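Local coordinates for m3DLH protein (Halieaceae bacterium, PDB 7JKA) that probably hydrolyses ester or lactone bonds as an alpha/beta-hydrolase of the dienelactone hydrolase family, and possibly phosphotriesters, at residues A110-D113 with T114-A117; R243-F246 with D247-S251. All blocks are in the same frame, centred on the assembly; numbering follows the deposited sequence.

Contact 1: residues A110-D113 with T114-A117; sequences AALD and TLVA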
loop_
_atom_site.group_PDB
_atom_site.type_symbol
_atom_site.label_atom_id
_atom_site.label_comp_id
_atom_site.label_asym_id
_atom_site.label_seq_id
_atom_site.Cartn_x
_atom_site.Cartn_y
_atom_site.Cartn_z
ATOM N N ALA A 110 -1.355 7.551 -10.659
ATOM C CA ALA A 110 -2.376 7.116 -11.608
ATOM C C ALA A 110 -3.398 6.213 -10.938
ATOM O O ALA A 110 -4.601 6.334 -11.202
ATOM C CB ALA A 110 -1.732 6.395 -12.791
ATOM N N ALA A 111 -2.953 5.339 -10.030
ATOM C CA ALA A 111 -3.909 4.523 -9.286
ATOM C C ALA A 111 -4.791 5.389 -8.388
ATOM O O ALA A 111 -6.008 5.218 -8.358
ATOM C CB ALA A 111 -3.182 3.437 -8.485
ATOM N N LEU A 112 -4.207 6.374 -7.692
ATOM C CA LEU A 112 -5.032 7.225 -6.827
ATOM C C LEU A 112 -6.032 8.029 -7.649
ATOM O O LEU A 112 -7.211 8.146 -7.284
ATOM C CB LEU A 112 -4.140 8.180 -6.018
ATOM C CG LEU A 112 -4.880 9.091 -5.030
ATOM C CD1 LEU A 112 -5.686 8.266 -4.036
ATOM C CD2 LEU A 112 -3.897 10.004 -4.324
ATOM N N ASP A 113 -5.565 8.619 -8.761
ATOM C CA ASP A 113 -6.468 9.406 -9.599
ATOM C C ASP A 113 -7.614 8.552 -10.115
ATOM O O ASP A 113 -8.773 8.997 -10.156
ATOM C CB ASP A 113 -5.698 9.997 -10.768
ATOM C CG ASP A 113 -4.806 11.142 -10.363
ATOM O OD1 ASP A 113 -4.885 11.647 -9.226
ATOM O OD2 ASP A 113 -3.974 11.522 -11.240
ATOM N N THR A 114 -7.307 7.321 -10.504
ATOM C CA THR A 114 -8.349 6.429 -10.993
ATOM C C THR A 114 -9.346 6.085 -9.890
ATOM O O THR A 114 -10.558 6.030 -10.137
ATOM C CB THR A 114 -7.702 5.182 -11.574
ATOM O OG1 THR A 114 -6.743 5.621 -12.549
ATOM C CG2 THR A 114 -8.730 4.368 -12.260
ATOM N N LEU A 115 -8.860 5.857 -8.672
ATOM C CA LEU A 115 -9.772 5.637 -7.559
ATOM C C LEU A 115 -10.708 6.830 -7.380
ATOM O O LEU A 115 -11.928 6.677 -7.251
ATOM C CB LEU A 115 -8.958 5.387 -6.293
ATOM C CG LEU A 115 -9.764 5.317 -5.010
ATOM C CD1 LEU A 115 -10.553 4.024 -5.029
ATOM C CD2 LEU A 115 -8.771 5.390 -3.828
ATOM N N VAL A 116 -10.143 8.036 -7.342
ATOM C CA VAL A 116 -10.946 9.234 -7.124
ATOM C C VAL A 116 -11.962 9.447 -8.243
ATOM O O VAL A 116 -13.026 10.025 -8.014
ATOM C CB VAL A 116 -10.002 10.443 -6.958
ATOM C CG1 VAL A 116 -10.783 11.741 -6.938
ATOM C CG2 VAL A 116 -9.183 10.289 -5.671
ATOM N N ALA A 117 -11.660 8.976 -9.451
ATOM C CA ALA A 117 -12.563 9.148 -10.575
ATOM C C ALA A 117 -13.787 8.251 -10.500
ATOM O O ALA A 117 -14.715 8.448 -11.288
ATOM C CB ALA A 117 -11.801 8.881 -11.873
#

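Contact 2: residues R243-F246 with D247-S251; sequences RNLF and DEVFS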
loop_
_atom_site.group_PDB
_atom_site.type_symbol
_atom_site.label_atom_id
_atom_site.label_comp_id
_atom_site.label_asym_id
_atom_site.label_seq_id
_atom_site.Cartn_x
_atom_site.Cartn_y
_atom_site.Cartn_z
ATOM N N ARG A 243 -7.599 -0.409 10.735
ATOM C CA ARG A 243 -9.006 -0.042 10.882
ATOM C C ARG A 243 -9.192 1.065 11.913
ATOM O O ARG A 243 -9.997 1.975 11.705
ATOM C CB ARG A 243 -9.841 -1.262 11.268
ATOM C CG ARG A 243 -10.024 -2.293 10.178
ATOM C CD ARG A 243 -10.979 -3.396 10.662
ATOM N NE ARG A 243 -12.320 -2.861 10.919
ATOM C CZ ARG A 243 -13.342 -3.562 11.415
ATOM N NH1 ARG A 243 -13.198 -4.847 11.714
ATOM N NH2 ARG A 243 -14.516 -2.977 11.595
ATOM N N ASN A 244 -8.463 1.005 13.035
ATOM C CA ASN A 244 -8.591 2.058 14.049
ATOM C C ASN A 244 -8.148 3.409 13.501
ATOM O O ASN A 244 -8.750 4.440 13.820
ATOM C CB ASN A 244 -7.769 1.734 15.301
ATOM C CG ASN A 244 -8.298 0.529 16.086
ATOM O OD1 ASN A 244 -9.465 0.167 16.015
ATOM N ND2 ASN A 244 -7.408 -0.080 16.880
ATOM N N LEU A 245 -7.071 3.428 12.706
ATOM C CA LEU A 245 -6.600 4.678 12.107
ATOM C C LEU A 245 -7.609 5.207 11.100
ATOM O O LEU A 245 -7.947 6.397 11.107
ATOM C CB LEU A 245 -5.246 4.473 11.427
ATOM C CG LEU A 245 -4.631 5.739 10.815
ATOM C CD1 LEU A 245 -4.427 6.822 11.875
ATOM C CD2 LEU A 245 -3.311 5.406 10.142
ATOM N N PHE A 246 -8.116 4.325 10.239
ATOM C CA PHE A 246 -9.123 4.745 9.268
ATOM C C PHE A 246 -10.360 5.304 9.965
ATOM O O PHE A 246 -10.903 6.335 9.543
ATOM C CB PHE A 246 -9.502 3.570 8.374
ATOM C CG PHE A 246 -8.451 3.212 7.342
ATOM C CD1 PHE A 246 -7.256 3.918 7.240
ATOM C CD2 PHE A 246 -8.655 2.129 6.505
ATOM C CE1 PHE A 246 -6.299 3.571 6.279
ATOM C CE2 PHE A 246 -7.707 1.780 5.532
ATOM C CZ PHE A 246 -6.541 2.491 5.423
ATOM N N ASP A 247 -10.816 4.647 11.041
ATOM C CA ASP A 247 -11.997 5.145 11.750
ATOM C C ASP A 247 -11.748 6.542 12.296
ATOM O O ASP A 247 -12.632 7.411 12.273
ATOM C CB ASP A 247 -12.362 4.205 12.904
ATOM C CG ASP A 247 -13.036 2.945 12.452
ATOM O OD1 ASP A 247 -13.384 2.832 11.256
ATOM O OD2 ASP A 247 -13.220 2.055 13.306
ATOM N N GLU A 248 -10.544 6.768 12.816
ATOM C CA GLU A 248 -10.188 8.075 13.347
ATOM C C GLU A 248 -10.273 9.143 12.263
ATOM O O GLU A 248 -10.836 10.227 12.475
ATOM C CB GLU A 248 -8.780 7.979 13.937
ATOM C CG GLU A 248 -8.248 9.211 14.586
ATOM C CD GLU A 248 -6.760 9.066 14.854
ATOM O OE1 GLU A 248 -6.383 8.328 15.792
ATOM O OE2 GLU A 248 -5.971 9.669 14.100
ATOM N N VAL A 249 -9.743 8.830 11.082
ATOM C CA VAL A 249 -9.649 9.802 10.000
ATOM C C VAL A 249 -10.982 9.964 9.280
ATOM O O VAL A 249 -11.369 11.086 8.924
ATOM C CB VAL A 249 -8.526 9.377 9.034
ATOM C CG1 VAL A 249 -8.452 10.354 7.851
ATOM C CG2 VAL A 249 -7.206 9.306 9.764
ATOM N N PHE A 250 -11.718 8.861 9.071
ATOM C CA PHE A 250 -12.848 8.825 8.142
ATOM C C PHE A 250 -14.224 8.900 8.783
ATOM O O PHE A 250 -15.174 9.304 8.107
ATOM C CB PHE A 250 -12.835 7.544 7.315
ATOM C CG PHE A 250 -11.675 7.428 6.401
ATOM C CD1 PHE A 250 -11.009 8.566 5.953
ATOM C CD2 PHE A 250 -11.242 6.180 5.993
ATOM C CE1 PHE A 250 -9.936 8.463 5.096
ATOM C CE2 PHE A 250 -10.169 6.073 5.119
ATOM C CZ PHE A 250 -9.512 7.211 4.697
ATOM N N SER A 251 -14.395 8.460 10.025
ATOM C CA SER A 251 -15.747 8.347 10.590
ATOM C C SER A 251 -16.461 9.692 10.660
ATOM O O SER A 251 -15.829 10.723 10.876
ATOM C CB SER A 251 -15.698 7.724 11.982
ATOM O OG SER A 251 -15.295 6.374 11.911
HETATM O O HOH W 1 -6.409 5.800 15.466
#

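Contact 1: residues A110-D113 with T114-A117
The last turns of helix 101-116, an amphipathic helix lying against the central sheet, bring Thr-114 back onto Ala-110, one turn earlier. Two donors of the threonine share the carbonyl oxygen of Ala-110: the hydroxyl OG1 at 2.6 Å from Ala-110 O, and the backbone N at 3.0 Å from the same oxygen. They arrive from opposite faces of the carbonyl plane, each tilted 29° from it, so the oxygen is gripped twice. Thr-114 OG1 can do this because it stands beside its own backbone N and anti to the carbonyl carbon (chi1 -54°), which aims the hydroxyl back along the helix. Threonine suits this partly exposed place, since the hydroxyl is satisfied within the helix while the residue also packs on Ile-19 and Tyr-21 of strand 14-22.

The backbone bonds continue from Leu-115 N to Ala-111 O and, at 2.9 Å, from Val-116 N to Leu-112 O. The bond from Ala-117 N to Asp-113 O is more bent, with an angle of 137° at the hydrogen. On the buried side, CD1 of Leu-112 lies 4.2 Å from CD2 of Leu-115, a loose apolar contact that Val-116 extends toward the surface, its CG2 4.4 Å from Leu-112 CD1. Both leucines also meet Val-46 of strand 42-48, where Ala-111 fits as well; its short methyl probably allows the helix to lie near the strand. Asp-113, by contrast, belongs to the exposed side. Ala-111 and the two leucines toward the sheet, Asp-113 toward solvent and Thr-114 between: so sits a helix flanking the sheet of an alpha/beta-hydrolase fold.

Contact 2: residues R243-F246 with D247-S251
Phe-250 rests against Phe-246, one turn back on helix 232-250, and its side chain can be followed outward atom by atom. Phe-250 CB lies 3.2 Å from the carbonyl oxygen of Phe-246, the same oxygen that accepts a hydrogen bond from the backbone N of Phe-250 at 2.7 Å. CG also stays close to that oxygen. Farther out Phe-250 CD2 touches Phe-246 CB at 3.9 Å, and Phe-250 CE2 comes over one face of the Phe-246 ring, 4.0 Å from Phe-246 CG. With CG beside the backbone N (chi1 -65° in Phe-250, -74° in Phe-246), the two side chains point the same way, their ring planes inclined at 35°. An alanine in place of Phe-250 would probably open a gap over that face of Phe-246 and forfeit the contact with Ala-127.

The polar side is different. Water 1 donates to Glu-248 OE1 at 2.5 Å and weakly to Asn-244 O, while OE2 forms a salt bridge with Arg-172. Ser-251, the last modelled residue, donates from both OG and N to Asp-247 O, with OG 2.9 Å from that oxygen. Flat, bulky phenylalanine suits the sheet-facing side, where Phe-246 packs on strands 126-131 and 150-154 and Phe-250 on Ala-127 of the former, while Leu-245 reaches strands 150-154 and 172-178.

Overall arrangement
Both contacts are final turns of helices packed on the central sheet, but on different strands: 110-117 meets strands 14-22 and 42-48, whereas 243-251 meets 126-131, 150-154 and 172-178. Their centres lie 21 Å apart, their nearest atoms about 9 Å, and they do not touch. Each is partly buried. Contact 1 covers its strands with alanines and a threonine on 14-22 and with Ala-111 and leucines on 42-48, contact 2 with two phenylalanine rings and the aliphatic Leu-245 and Val-249. In both, a hydroxyl bonds back to a carbonyl four residues earlier; contact 2 has in addition a water and the Glu-248 to Arg-172 salt bridge from helix to strand.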